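PDB 4EV1: anabena Tic22 from Anabaena sp., which probably acts as a chaperone of the Tic22-like family in protein transport, in a thylakoid-bearing cyanobacterium. Local coordinates for residues 41-46 / 100-105; 17-22 / 46-51; 137-142 / 181-186; 131-136 / 161-166; 5-10 / 87-92. All blocks are in the same frame, centred on the assembly; numbering follows the deposited sequence. Where two conformers were deposited one is given.

Interaction 1 (41-46 / 100-105)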
# COMPACT_ATOMS: atom_id res chain seq x y z
N GLY A 41 19.33 4.00 9.32
CA GLY A 41 19.14 2.99 8.24
C GLY A 41 20.39 2.14 7.94
O GLY A 41 21.47 2.67 7.75
N GLY A 42 20.25 0.81 7.86
CA GLY A 42 21.33 -0.07 7.32
C GLY A 42 21.28 -0.37 5.81
O GLY A 42 22.29 -0.37 5.12
N SER A 43 20.09 -0.65 5.30
CA SER A 43 19.88 -0.89 3.88
C SER A 43 18.45 -0.54 3.50
O SER A 43 17.61 -0.27 4.37
CB SER A 43 20.26 -2.34 3.54
OG SER A 43 19.48 -3.23 4.29
N ILE A 44 18.20 -0.44 2.20
CA ILE A 44 16.91 -0.04 1.70
C ILE A 44 16.47 -0.96 0.54
O ILE A 44 17.27 -1.28 -0.34
CB ILE A 44 16.88 1.45 1.26
CG1 ILE A 44 15.44 1.90 0.94
CG2 ILE A 44 17.89 1.73 0.11
CD1 ILE A 44 15.25 3.41 0.60
N THR A 45 15.21 -1.40 0.61
CA THR A 45 14.59 -2.24 -0.42
C THR A 45 13.38 -1.56 -1.05
O THR A 45 12.65 -0.76 -0.42
CB THR A 45 14.22 -3.66 0.12
OG1 THR A 45 13.95 -4.55 -0.98
CG2 THR A 45 13.00 -3.63 1.07
N GLY A 46 13.13 -1.92 -2.30
CA GLY A 46 12.06 -1.31 -3.04
C GLY A 46 10.84 -2.17 -3.09
O GLY A 46 10.88 -3.21 -3.81
N ASN A 100 21.26 -0.16 11.81
CA ASN A 100 21.30 -1.02 10.63
C ASN A 100 19.94 -1.64 10.17
O ASN A 100 19.90 -2.63 9.44
CB ASN A 100 22.35 -2.10 10.85
CG ASN A 100 23.78 -1.52 10.92
OD1 ASN A 100 24.55 -1.60 9.96
ND2 ASN A 100 24.13 -0.93 12.07
N ARG A 101 18.84 -1.02 10.58
CA ARG A 101 17.49 -1.46 10.20
C ARG A 101 17.29 -1.43 8.69
O ARG A 101 17.92 -0.65 7.98
CB ARG A 101 16.43 -0.60 10.88
CG ARG A 101 16.40 0.86 10.39
CD ARG A 101 15.91 1.84 11.46
NE ARG A 101 14.47 2.09 11.44
CZ ARG A 101 13.58 1.36 10.78
NH1 ARG A 101 12.30 1.68 10.84
NH2 ARG A 101 13.96 0.30 10.06
N LEU A 102 16.42 -2.31 8.19
CA LEU A 102 15.99 -2.29 6.80
C LEU A 102 14.87 -1.27 6.62
O LEU A 102 13.85 -1.31 7.30
CB LEU A 102 15.50 -3.68 6.33
CG LEU A 102 14.92 -3.81 4.90
CD1 LEU A 102 15.98 -3.51 3.85
CD2 LEU A 102 14.34 -5.22 4.68
N LEU A 103 15.03 -0.38 5.63
CA LEU A 103 14.01 0.56 5.25
C LEU A 103 13.34 0.08 3.96
O LEU A 103 13.90 -0.69 3.23
CB LEU A 103 14.63 1.94 5.06
CG LEU A 103 15.35 2.49 6.30
CD1 LEU A 103 15.87 3.91 6.06
CD2 LEU A 103 14.42 2.51 7.50
N PHE A 104 12.14 0.56 3.71
CA PHE A 104 11.38 0.22 2.52
C PHE A 104 10.92 1.48 1.78
O PHE A 104 10.38 2.43 2.40
CB PHE A 104 10.12 -0.57 2.90
CG PHE A 104 10.37 -1.84 3.62
CD1 PHE A 104 10.70 -1.84 4.97
CD2 PHE A 104 10.24 -3.06 2.95
CE1 PHE A 104 10.91 -3.05 5.65
CE2 PHE A 104 10.46 -4.25 3.61
CZ PHE A 104 10.80 -4.25 4.96
N ALA A 105 11.11 1.50 0.47
CA ALA A 105 10.55 2.53 -0.40
C ALA A 105 9.37 1.91 -1.12
O ALA A 105 9.51 0.77 -1.58
CB ALA A 105 11.59 2.97 -1.40
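Thr45 reaches across to Phe104 with a single methyl. Its CB lies 4.1 Å from Leu102 CD1. From there CG2, set between the backbone N and the carbonyl carbon (chi1 -165° for OG1), drops beside the phenyl ring and stops 3.4 Å from Phe104 CD2, meeting it obliquely. The other branch, OG1, bonds to Leu27 O instead. The two side chains lie side by side because strands 43-48 and 102-107 run parallel in a mixed sheet, with Thr45 paired to Phe104. On that same face Leu102 curls its CD1 toward Ser43 OG, 3.5 Å off, while the other face carries Ile44, whose CD1 touches Ala105 CB. Backbone bonds alternate between the strands: Leu103 N to Ser43 O (2.9 Å), Thr45 N to Leu103 O (3.0 Å) and Ala105 N to Thr45 O (2.9 Å). Before the strands pair, Arg101 O accepts Gly42 N at 2.8 Å; Ser43 N adds only a weak bond to the same oxygen. Helix 85-94 covers Phe104 through Ile88 and Leu92. Main-chain bonds thus fix the register, the side chains across the pair add mainly van der Waals contact, and the polar end of Thr45 is satisfied by Leu27.

Interaction 2 (17-22 / 46-51)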
# COMPACT_ATOMS: atom_id res chain seq x y z
N TYR A 17 4.53 -6.38 -2.58
CA TYR A 17 5.42 -7.32 -3.33
C TYR A 17 6.90 -6.90 -3.24
O TYR A 17 7.24 -5.79 -3.56
CB TYR A 17 4.91 -7.39 -4.76
CG TYR A 17 3.46 -7.79 -4.80
CD1 TYR A 17 3.08 -9.09 -4.55
CD2 TYR A 17 2.47 -6.87 -5.03
CE1 TYR A 17 1.76 -9.48 -4.56
CE2 TYR A 17 1.11 -7.24 -5.03
CZ TYR A 17 0.77 -8.57 -4.77
OH TYR A 17 -0.55 -8.98 -4.78
N LEU A 18 7.74 -7.77 -2.69
CA LEU A 18 9.13 -7.54 -2.50
C LEU A 18 9.88 -8.35 -3.52
O LEU A 18 9.39 -9.40 -3.97
CB LEU A 18 9.54 -7.97 -1.10
CG LEU A 18 8.93 -7.18 0.06
CD1 LEU A 18 9.65 -7.63 1.35
CD2 LEU A 18 9.01 -5.62 -0.15
N VAL A 19 11.00 -7.80 -3.98
CA VAL A 19 11.95 -8.55 -4.80
C VAL A 19 12.95 -9.22 -3.87
O VAL A 19 13.72 -8.56 -3.13
CB VAL A 19 12.65 -7.67 -5.84
CG1 VAL A 19 13.76 -8.49 -6.58
CG2 VAL A 19 11.67 -7.12 -6.84
N THR A 20 12.95 -10.55 -3.91
CA THR A 20 13.67 -11.36 -2.90
C THR A 20 14.42 -12.51 -3.50
O THR A 20 14.18 -12.83 -4.66
CB THR A 20 12.75 -11.91 -1.82
OG1 THR A 20 12.01 -13.03 -2.31
CG2 THR A 20 11.75 -10.87 -1.29
N ASN A 21 15.30 -13.15 -2.73
CA ASN A 21 15.83 -14.44 -3.16
C ASN A 21 14.79 -15.53 -2.89
O ASN A 21 13.63 -15.24 -2.48
CB ASN A 21 17.25 -14.76 -2.55
CG ASN A 21 17.21 -15.03 -1.07
OD1 ASN A 21 16.16 -15.11 -0.46
ND2 ASN A 21 18.38 -15.21 -0.48
N GLU A 22 15.18 -16.78 -3.10
CA GLU A 22 14.26 -17.89 -2.95
C GLU A 22 13.86 -18.14 -1.47
O GLU A 22 12.88 -18.79 -1.20
CB GLU A 22 14.84 -19.16 -3.60
CG GLU A 22 15.86 -19.90 -2.73
CD GLU A 22 17.27 -19.28 -2.67
OE1 GLU A 22 17.52 -18.18 -3.24
OE2 GLU A 22 18.14 -19.94 -2.02
N GLY A 46 13.13 -1.92 -2.30
CA GLY A 46 12.06 -1.31 -3.04
C GLY A 46 10.84 -2.17 -3.09
O GLY A 46 10.88 -3.21 -3.81
N ALA A 47 9.77 -1.74 -2.41
CA ALA A 47 8.53 -2.49 -2.30
C ALA A 47 7.57 -2.01 -3.40
O ALA A 47 7.67 -0.87 -3.88
CB ALA A 47 7.89 -2.36 -0.89
N TYR A 48 6.66 -2.89 -3.79
CA TYR A 48 5.72 -2.64 -4.89
C TYR A 48 4.30 -2.93 -4.48
O TYR A 48 4.00 -3.97 -3.86
CB TYR A 48 6.05 -3.54 -6.08
CG TYR A 48 7.37 -3.24 -6.76
CD1 TYR A 48 8.57 -3.83 -6.30
CD2 TYR A 48 7.45 -2.40 -7.86
CE1 TYR A 48 9.81 -3.58 -6.93
CE2 TYR A 48 8.69 -2.13 -8.48
CZ TYR A 48 9.85 -2.72 -8.01
OH TYR A 48 11.07 -2.46 -8.60
N MET A 49 3.40 -2.07 -4.93
CA MET A 49 1.96 -2.27 -4.78
C MET A 49 1.46 -3.22 -5.83
O MET A 49 0.40 -3.85 -5.62
CB MET A 49 1.22 -0.95 -4.90
CG MET A 49 1.57 0.04 -3.75
SD MET A 49 1.54 -0.62 -2.09
CE MET A 49 -0.11 -1.14 -2.00
N SER A 50 2.23 -3.33 -6.95
CA SER A 50 1.86 -4.20 -8.08
C SER A 50 2.84 -5.36 -8.26
O SER A 50 4.04 -5.15 -8.46
CB SER A 50 1.83 -3.40 -9.39
OG SER A 50 1.98 -4.25 -10.51
N ARG A 51 2.32 -6.58 -8.22
CA ARG A 51 3.14 -7.77 -8.45
C ARG A 51 3.76 -7.76 -9.84
O ARG A 51 4.94 -8.08 -10.00
CB ARG A 51 2.31 -9.04 -8.25
CG ARG A 51 3.12 -10.32 -8.25
CD ARG A 51 2.37 -11.45 -7.57
NE ARG A 51 1.57 -12.22 -8.51
CZ ARG A 51 2.00 -13.31 -9.14
NH1 ARG A 51 3.22 -13.76 -8.93
NH2 ARG A 51 1.20 -13.95 -9.99
O HOH W 1 11.92 -5.47 -2.73
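Tyr48 O accepts the N-H of Tyr17 at 2.8 Å, an almost straight bond. Tyr48 N returns a more bent one to Tyr17 O, and together they make a single antiparallel bridge, a hydrogen-bonded pair, between strands 15-20 and 43-48. The strands then splay, their short segments meeting at 137°. Where they part, a water spans the opening, accepting from Val19 N (2.8 Å) and donating to Gly46 O (2.7 Å). The Tyr17 ring is the main side-chain piece. With CG anti to the carbonyl carbon (chi1 -56°), it lies against the turn that leads from strand 43-48 into helix 51-63. Met49 O comes in at the ring edge, 3.5 Å from Tyr17 CE2, while the aliphatic part of Arg51 passes over one face. The phenol oxygen continues beyond, to Ser215 OG. Ser50, just before the helix, is its N-cap and uses OG to hold Glu53 N. Around the bridge the packing is apolar: Leu18 CD2 touches Ala47 CB at 3.5 Å, and Val19 CG2 approaches Tyr48 CE1. Over the Tyr17 ring, Arg51 CB makes a CH-pi contact 3.6 Å from the centroid and only 3° off the normal.

Interaction 3 (137-142 / 181-186); sequences AVRFAP and KADIQV
Arg139 and Asp183 form a salt bridge across an antiparallel two-stranded sheet, strands 134-139 and 183-188. The guanidinium grips side-on: Arg139 NE donates to Asp183 OD1 at 3.1 Å and Arg139 NH2 to Asp183 OD2 at 3.0 Å, each oxygen using its syn lone pair. The two flat groups are 2° from coplanar. Asp183 CG sits between its own backbone N and carbonyl carbon (chi1 77°), which swings the carboxylate to the guanidinium edge. Two bonds from two nitrogens fix the rotation of both groups, and the nearby positive charge would probably help keep the carboxylate ionised.

The backbone supplies four further bonds. Ala137 and Gln185 exchange a pair, with Gln185 N to Ala137 O at 2.7 Å. Arg139 and Asp183 exchange another, with Arg139 N to Asp183 O also at 2.7 Å. Between these hydrogen-bonded pairs stands the non-hydrogen-bonded pair Val138 and Ile184, with Val138 CG2 4.3 Å from Ile184 CG1, on the face covered by helices 165-175 and 110-121.

Stacking completes the face of Arg139 and Asp183. The Gln185 chain runs extended over one guanidinium face, its amide plane 15° from that of the guanidinium, and its OE1 bonds to Tyr146 OH. On the opposite guanidinium face, offset toward the rim, lies Pro142 O of the same segment, 3.2 Å above the plane.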
# COMPACT_ATOMS: atom_id res chain seq x y z
N ALA A 137 -11.67 7.09 -1.31
CA ALA A 137 -12.80 6.85 -0.44
C ALA A 137 -13.99 7.60 -0.99
O ALA A 137 -13.88 8.79 -1.36
CB ALA A 137 -12.48 7.29 1.00
N VAL A 138 -15.12 6.90 -1.07
CA VAL A 138 -16.34 7.50 -1.61
C VAL A 138 -17.09 8.27 -0.53
O VAL A 138 -17.24 7.79 0.58
CB VAL A 138 -17.24 6.43 -2.21
CG1 VAL A 138 -18.62 7.02 -2.65
CG2 VAL A 138 -16.49 5.81 -3.38
N ARG A 139 -17.54 9.47 -0.88
CA ARG A 139 -18.26 10.30 0.08
C ARG A 139 -19.60 10.63 -0.50
O ARG A 139 -19.73 10.73 -1.72
CB ARG A 139 -17.53 11.61 0.35
CG ARG A 139 -16.10 11.46 0.82
CD ARG A 139 -15.54 12.81 1.17
NE ARG A 139 -15.20 13.59 -0.01
CZ ARG A 139 -14.41 14.66 -0.00
NH1 ARG A 139 -13.86 15.10 1.13
NH2 ARG A 139 -14.15 15.30 -1.14
N PHE A 140 -20.58 10.81 0.38
CA PHE A 140 -21.91 11.26 -0.04
C PHE A 140 -21.84 12.64 -0.76
O PHE A 140 -22.61 12.90 -1.70
CB PHE A 140 -22.85 11.32 1.17
CG PHE A 140 -23.23 9.96 1.72
CD1 PHE A 140 -24.07 9.11 1.00
CD2 PHE A 140 -22.74 9.52 2.92
CE1 PHE A 140 -24.39 7.84 1.48
CE2 PHE A 140 -23.07 8.26 3.41
CZ PHE A 140 -23.89 7.43 2.70
N ALA A 141 -20.95 13.50 -0.29
CA ALA A 141 -20.68 14.81 -0.90
C ALA A 141 -19.38 15.32 -0.30
O ALA A 141 -18.99 14.86 0.76
CB ALA A 141 -21.85 15.80 -0.64
N PRO A 142 -18.70 16.27 -0.97
CA PRO A 142 -17.42 16.79 -0.47
C PRO A 142 -17.43 17.17 1.01
O PRO A 142 -16.44 16.99 1.71
CB PRO A 142 -17.17 18.02 -1.34
CG PRO A 142 -17.88 17.73 -2.63
CD PRO A 142 -19.09 16.89 -2.25
N LYS A 181 -24.39 14.50 -5.67
CA LYS A 181 -23.17 15.20 -5.28
C LYS A 181 -22.03 14.27 -4.78
O LYS A 181 -20.95 14.74 -4.42
CB LYS A 181 -23.49 16.22 -4.19
CG LYS A 181 -24.32 17.42 -4.70
CD LYS A 181 -25.06 18.16 -3.59
CE LYS A 181 -24.44 19.52 -3.25
NZ LYS A 181 -22.99 19.41 -2.93
N ALA A 182 -22.29 12.96 -4.75
CA ALA A 182 -21.27 11.99 -4.28
C ALA A 182 -19.94 12.11 -5.05
O ALA A 182 -19.92 12.43 -6.24
CB ALA A 182 -21.80 10.56 -4.34
N ASP A 183 -18.83 11.89 -4.35
CA ASP A 183 -17.54 11.95 -5.01
C ASP A 183 -16.53 11.00 -4.38
O ASP A 183 -16.83 10.34 -3.37
CB ASP A 183 -16.99 13.38 -5.01
CG ASP A 183 -16.42 13.80 -3.68
OD1 ASP A 183 -16.74 13.18 -2.65
OD2 ASP A 183 -15.65 14.78 -3.65
N ILE A 184 -15.36 10.94 -4.99
CA ILE A 184 -14.25 10.15 -4.45
C ILE A 184 -13.22 11.11 -3.87
O ILE A 184 -12.73 11.96 -4.59
CB ILE A 184 -13.58 9.31 -5.55
CG1 ILE A 184 -14.62 8.43 -6.25
CG2 ILE A 184 -12.44 8.46 -4.93
CD1 ILE A 184 -14.06 7.64 -7.46
N GLN A 185 -12.88 10.95 -2.59
CA GLN A 185 -11.77 11.67 -1.97
C GLN A 185 -10.43 10.94 -2.16
O GLN A 185 -10.32 9.73 -1.95
CB GLN A 185 -11.98 11.84 -0.47
CG GLN A 185 -11.07 12.86 0.18
CD GLN A 185 -11.20 12.91 1.69
OE1 GLN A 185 -11.79 12.02 2.30
NE2 GLN A 185 -10.64 13.95 2.30
N VAL A 186 -9.42 11.71 -2.55
CA VAL A 186 -8.07 11.20 -2.61
C VAL A 186 -7.40 11.29 -1.23
O VAL A 186 -7.35 12.35 -0.59
CB VAL A 186 -7.23 11.92 -3.65
CG1 VAL A 186 -5.83 11.32 -3.68
CG2 VAL A 186 -7.90 11.77 -4.98

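Interaction 4 (131-136 / 161-166)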
# COMPACT_ATOMS: atom_id res chain seq x y z
N LYS A 131 2.68 12.31 -3.85
CA LYS A 131 3.53 11.55 -2.94
C LYS A 131 2.78 10.40 -2.25
O LYS A 131 1.59 10.49 -1.92
CB LYS A 131 4.14 12.48 -1.88
CG LYS A 131 4.92 13.67 -2.45
CD LYS A 131 5.08 14.77 -1.41
CE LYS A 131 6.17 15.76 -1.78
NZ LYS A 131 6.25 16.82 -0.73
N SER A 132 3.50 9.33 -2.02
CA SER A 132 2.98 8.19 -1.26
C SER A 132 2.00 7.37 -2.11
O SER A 132 1.80 7.64 -3.31
CB SER A 132 2.34 8.65 0.07
OG SER A 132 2.13 7.56 0.96
N VAL A 133 1.41 6.38 -1.47
CA VAL A 133 0.48 5.45 -2.13
C VAL A 133 -0.91 6.02 -1.98
O VAL A 133 -1.35 6.23 -0.87
CB VAL A 133 0.50 4.08 -1.46
CG1 VAL A 133 -0.45 3.10 -2.17
CG2 VAL A 133 1.94 3.49 -1.45
N PRO A 134 -1.61 6.31 -3.09
CA PRO A 134 -2.94 6.88 -2.88
C PRO A 134 -3.96 5.83 -2.44
O PRO A 134 -3.72 4.62 -2.59
CB PRO A 134 -3.32 7.44 -4.25
CG PRO A 134 -2.48 6.72 -5.21
CD PRO A 134 -1.23 6.25 -4.50
N MET A 135 -5.03 6.33 -1.83
CA MET A 135 -6.23 5.54 -1.53
C MET A 135 -7.46 6.39 -1.88
O MET A 135 -7.40 7.63 -1.92
CB MET A 135 -6.25 5.15 -0.06
CG MET A 135 -5.01 4.39 0.41
SD MET A 135 -5.19 3.72 2.09
CE MET A 135 -6.10 2.27 1.76
N PHE A 136 -8.59 5.74 -2.09
CA PHE A 136 -9.75 6.42 -2.61
C PHE A 136 -10.92 6.07 -1.76
O PHE A 136 -11.16 4.89 -1.51
CB PHE A 136 -9.99 6.02 -4.06
CG PHE A 136 -8.76 6.16 -4.92
CD1 PHE A 136 -7.89 5.11 -5.07
CD2 PHE A 136 -8.47 7.37 -5.54
CE1 PHE A 136 -6.74 5.23 -5.84
CE2 PHE A 136 -7.33 7.49 -6.33
CZ PHE A 136 -6.47 6.41 -6.48
N LEU A 161 -11.56 1.79 2.20
CA LEU A 161 -10.57 2.62 1.54
C LEU A 161 -9.84 1.82 0.42
O LEU A 161 -9.13 0.83 0.66
CB LEU A 161 -9.59 3.19 2.55
CG LEU A 161 -10.16 3.78 3.83
CD1 LEU A 161 -9.05 4.21 4.80
CD2 LEU A 161 -11.06 4.94 3.50
N PHE A 162 -10.06 2.23 -0.82
CA PHE A 162 -9.59 1.46 -1.96
C PHE A 162 -8.21 1.88 -2.38
O PHE A 162 -7.91 3.07 -2.51
CB PHE A 162 -10.54 1.62 -3.14
CG PHE A 162 -11.96 1.18 -2.84
CD1 PHE A 162 -12.31 -0.18 -2.84
CD2 PHE A 162 -12.93 2.11 -2.51
CE1 PHE A 162 -13.62 -0.58 -2.55
CE2 PHE A 162 -14.23 1.72 -2.24
CZ PHE A 162 -14.58 0.38 -2.25
N LEU A 163 -7.37 0.88 -2.64
CA LEU A 163 -6.06 1.15 -3.23
C LEU A 163 -6.19 1.35 -4.75
O LEU A 163 -5.25 1.85 -5.40
CB LEU A 163 -5.10 0.01 -2.92
CG LEU A 163 -4.34 -0.01 -1.59
CD1 LEU A 163 -3.40 1.23 -1.47
CD2 LEU A 163 -5.24 -0.13 -0.38
N SER A 164 -7.34 0.98 -5.31
CA SER A 164 -7.57 1.16 -6.71
C SER A 164 -8.78 2.05 -7.03
O SER A 164 -9.90 1.78 -6.60
CB SER A 164 -7.72 -0.20 -7.36
OG SER A 164 -7.81 0.02 -8.73
N LYS A 165 -8.54 3.08 -7.81
CA LYS A 165 -9.57 4.03 -8.15
C LYS A 165 -10.77 3.43 -8.83
O LYS A 165 -11.84 3.83 -8.56
CB LYS A 165 -9.01 5.17 -8.96
CG LYS A 165 -9.93 6.29 -9.11
CD LYS A 165 -9.61 6.98 -10.31
CE LYS A 165 -10.82 7.18 -11.12
NZ LYS A 165 -11.34 8.50 -10.75
N GLN A 166 -10.55 2.45 -9.69
CA GLN A 166 -11.65 1.77 -10.39
C GLN A 166 -12.63 1.12 -9.43
O GLN A 166 -13.84 1.13 -9.68
CB GLN A 166 -11.12 0.73 -11.40
CG GLN A 166 -10.50 -0.48 -10.72
CD GLN A 166 -9.71 -1.38 -11.67
OE1 GLN A 166 -10.30 -2.08 -12.51
NE2 GLN A 166 -8.37 -1.40 -11.50
O HOH W 2 -2.87 3.19 -4.82
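Leu163 pushes its two methyls into the side of segment 131-136, each finding a different neighbour. Leu163 CD1 settles 3.6 Å from Val133 CG1 and equally close to Pro134 O. Leu163 CD2 presses on the methyl end of the methionine, where Met135 CE is only 3.3 Å away, tighter than normal van der Waals contact. That methionine runs beside Leu163, pointing the same way, and bends at its last torsion (chi3 81°), which brings CE round against Leu161 CB as well. The bent thioether tip thus occupies the hollow between Leu161 and Leu163. Met49 and Val14 also border Leu163.

On the backbone, Phe136 and Phe162 form a single antiparallel bridge, a hydrogen-bonded pair: Phe136 N to Phe162 O at 2.8 Å and the return bond from Phe162 N to Phe136 O at 3.0 Å. This ties the first half of strand 134-139 to the end of strand 156-162, just where the chain turns through Ser164, the N-cap residue, into helix 165-175. A water beside the bridge donates to both Pro134 O and Leu163 O.

The turn makes a shallow seat for the Phe136 ring. Leu163 O lies at its edge, in plane, 3.7 Å from Phe136 CE1. Over one face comes the first turn of the helix, Lys165 crossing the ring at about a right angle with CB 3.7 Å from the centroid, a CH-pi contact. Helix 110-121 packs on the same ring through Leu119, and its Glu112 takes Ser164 OG and Lys165 N.

Interaction 5 (5-10 / 87-92)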
# COMPACT_ATOMS: atom_id res chain seq x y z
N GLN A 5 -1.93 -3.93 17.36
CA GLN A 5 -2.36 -5.17 16.75
C GLN A 5 -3.57 -4.97 15.83
O GLN A 5 -3.64 -5.56 14.75
CB GLN A 5 -2.63 -6.27 17.78
CG GLN A 5 -3.04 -7.61 17.14
CD GLN A 5 -1.98 -8.20 16.21
OE1 GLN A 5 -0.75 -8.03 16.42
NE2 GLN A 5 -2.43 -8.91 15.16
N GLN A 6 -4.51 -4.13 16.24
CA GLN A 6 -5.65 -3.82 15.38
C GLN A 6 -5.23 -3.12 14.09
O GLN A 6 -5.78 -3.42 13.04
CB GLN A 6 -6.67 -2.96 16.12
CG GLN A 6 -7.42 -3.75 17.19
CD GLN A 6 -8.28 -2.85 18.08
OE1 GLN A 6 -7.83 -1.82 18.56
NE2 GLN A 6 -9.52 -3.26 18.29
N ILE A 7 -4.33 -2.15 14.19
CA ILE A 7 -3.81 -1.43 13.03
C ILE A 7 -3.08 -2.41 12.10
O ILE A 7 -3.33 -2.41 10.89
CB ILE A 7 -2.88 -0.25 13.44
CG1 ILE A 7 -3.69 0.82 14.18
CG2 ILE A 7 -2.22 0.36 12.26
CD1 ILE A 7 -2.89 2.07 14.54
N LYS A 8 -2.25 -3.30 12.66
CA LYS A 8 -1.56 -4.30 11.84
C LYS A 8 -2.56 -5.17 11.07
O LYS A 8 -2.37 -5.41 9.89
CB LYS A 8 -0.58 -5.17 12.68
CG LYS A 8 -0.22 -6.52 12.03
CD LYS A 8 0.87 -7.23 12.75
CE LYS A 8 1.45 -8.42 11.96
NZ LYS A 8 0.42 -9.42 11.52
N GLU A 9 -3.64 -5.61 11.71
CA GLU A 9 -4.59 -6.50 11.05
C GLU A 9 -5.36 -5.82 9.93
O GLU A 9 -5.75 -6.48 8.98
CB GLU A 9 -5.59 -7.07 12.04
CG GLU A 9 -5.01 -8.07 12.99
CD GLU A 9 -5.98 -8.45 14.11
OE1 GLU A 9 -7.22 -8.24 13.94
OE2 GLU A 9 -5.51 -8.96 15.16
N LYS A 10 -5.58 -4.50 10.05
CA LYS A 10 -6.21 -3.72 8.98
C LYS A 10 -5.24 -3.60 7.81
O LYS A 10 -5.61 -3.85 6.67
CB LYS A 10 -6.63 -2.33 9.48
CG LYS A 10 -7.87 -2.33 10.43
CD LYS A 10 -8.35 -0.94 10.68
CE LYS A 10 -9.51 -0.92 11.66
NZ LYS A 10 -10.62 -1.75 11.16
N VAL A 87 2.76 -6.57 8.44
CA VAL A 87 4.03 -7.16 8.84
C VAL A 87 5.19 -6.19 8.62
O VAL A 87 6.05 -6.03 9.47
CB VAL A 87 4.29 -8.46 8.05
CG1 VAL A 87 5.66 -9.03 8.39
CG2 VAL A 87 3.18 -9.50 8.37
N ILE A 88 5.21 -5.53 7.47
CA ILE A 88 6.19 -4.49 7.22
C ILE A 88 6.04 -3.32 8.18
O ILE A 88 7.04 -2.85 8.72
CB ILE A 88 6.10 -4.03 5.73
CG1 ILE A 88 6.47 -5.20 4.80
CG2 ILE A 88 7.05 -2.85 5.48
CD1 ILE A 88 6.34 -4.86 3.33
N TYR A 89 4.83 -2.82 8.37
CA TYR A 89 4.54 -1.77 9.34
C TYR A 89 5.12 -2.15 10.73
O TYR A 89 5.93 -1.42 11.33
CB TYR A 89 3.02 -1.58 9.48
CG TYR A 89 2.60 -0.63 10.59
CD1 TYR A 89 2.86 0.73 10.51
CD2 TYR A 89 1.95 -1.11 11.73
CE1 TYR A 89 2.48 1.61 11.54
CE2 TYR A 89 1.57 -0.26 12.76
CZ TYR A 89 1.82 1.10 12.66
OH TYR A 89 1.42 1.93 13.69
N GLN A 90 4.75 -3.33 11.21
CA GLN A 90 5.19 -3.82 12.51
C GLN A 90 6.70 -3.92 12.59
O GLN A 90 7.32 -3.46 13.56
CB GLN A 90 4.51 -5.17 12.81
CG GLN A 90 4.92 -5.80 14.13
CD GLN A 90 4.30 -7.15 14.31
OE1 GLN A 90 4.71 -8.14 13.66
NE2 GLN A 90 3.30 -7.22 15.15
N GLN A 91 7.32 -4.47 11.55
CA GLN A 91 8.75 -4.57 11.53
C GLN A 91 9.41 -3.17 11.64
O GLN A 91 10.39 -2.98 12.40
CB GLN A 91 9.23 -5.29 10.29
CG GLN A 91 10.73 -5.39 10.25
CD GLN A 91 11.28 -6.27 9.18
OE1 GLN A 91 10.81 -7.38 8.95
NE2 GLN A 91 12.32 -5.78 8.52
N LEU A 92 8.89 -2.20 10.91
CA LEU A 92 9.45 -0.84 10.97
C LEU A 92 9.29 -0.25 12.37
O LEU A 92 10.20 0.41 12.87
CB LEU A 92 8.86 0.07 9.89
CG LEU A 92 9.28 -0.22 8.45
CD1 LEU A 92 8.35 0.52 7.46
CD2 LEU A 92 10.76 0.16 8.26
O HOH W 3 1.16 -9.46 15.66
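Lys8 and Gln90 each leave their helix with CG anti to the backbone N (chi1 159° and 179°), and both chains stay extended to the middle, which carries the two side chains across between helices 4-11 and 85-94. This is a loose helix-helix contact: the short segments run at 142°, closer to antiparallel than parallel, with axes 9.2 Å apart. The aliphatic part of the lysine does the touching. Lys8 CD lies against the amide, 3.4 Å from Gln90 NE2, and Lys8 CE follows along it, 3.7 Å from Gln90 OE1. CE also comes within van der Waals range of Val87 CG2, one turn earlier. A bend at chi4 turns NZ aside, and the ammonium makes its salt bridge with Asp12, just beyond the end of helix 4-11. Deeper in the groove, Ile7 CG2 reaches the Tyr89 ring obliquely, 3.9 Å from CE2. Helix 189-198 closes that side, with Leu193 against both residues, while Tyr89 OH bonds to Gln197 and Glu4. No direct hydrogen bond joins the two segments. The polar link between the segments is a water instead, donating to Gln5 OE1 and accepting from Gln90 NE2 at 3.1 Å. The Gln5 amide is itself steadied by Glu9: NE2 donates to OE2 at 3.1 Å, exactly in the amide plane, and uses the anti lone pair of the carboxylate.

Overall arrangement
Interactions 1 and 2 share strand 43-48: its first half pairs in parallel near the surface, and its end bridges to strand 15-20 in a partly buried place. Interactions 3 and 4 divide strand 134-139 in the same manner, but there the buried bridge of interaction 4 comes first and the partly buried, salt-bridged end of interaction 3 follows. The single bridges of 2 and 4 resemble each other, each with a ring beneath a helix start. They meet where Met49 packs on Val133 and Leu163. Interaction 5 pairs helices without direct hydrogen bonds, and its helix 85-94 packs on Phe104 of interaction 1. Interactions 1 and 3 lie on opposite sides of the chain's centre, about 36 Å between centres.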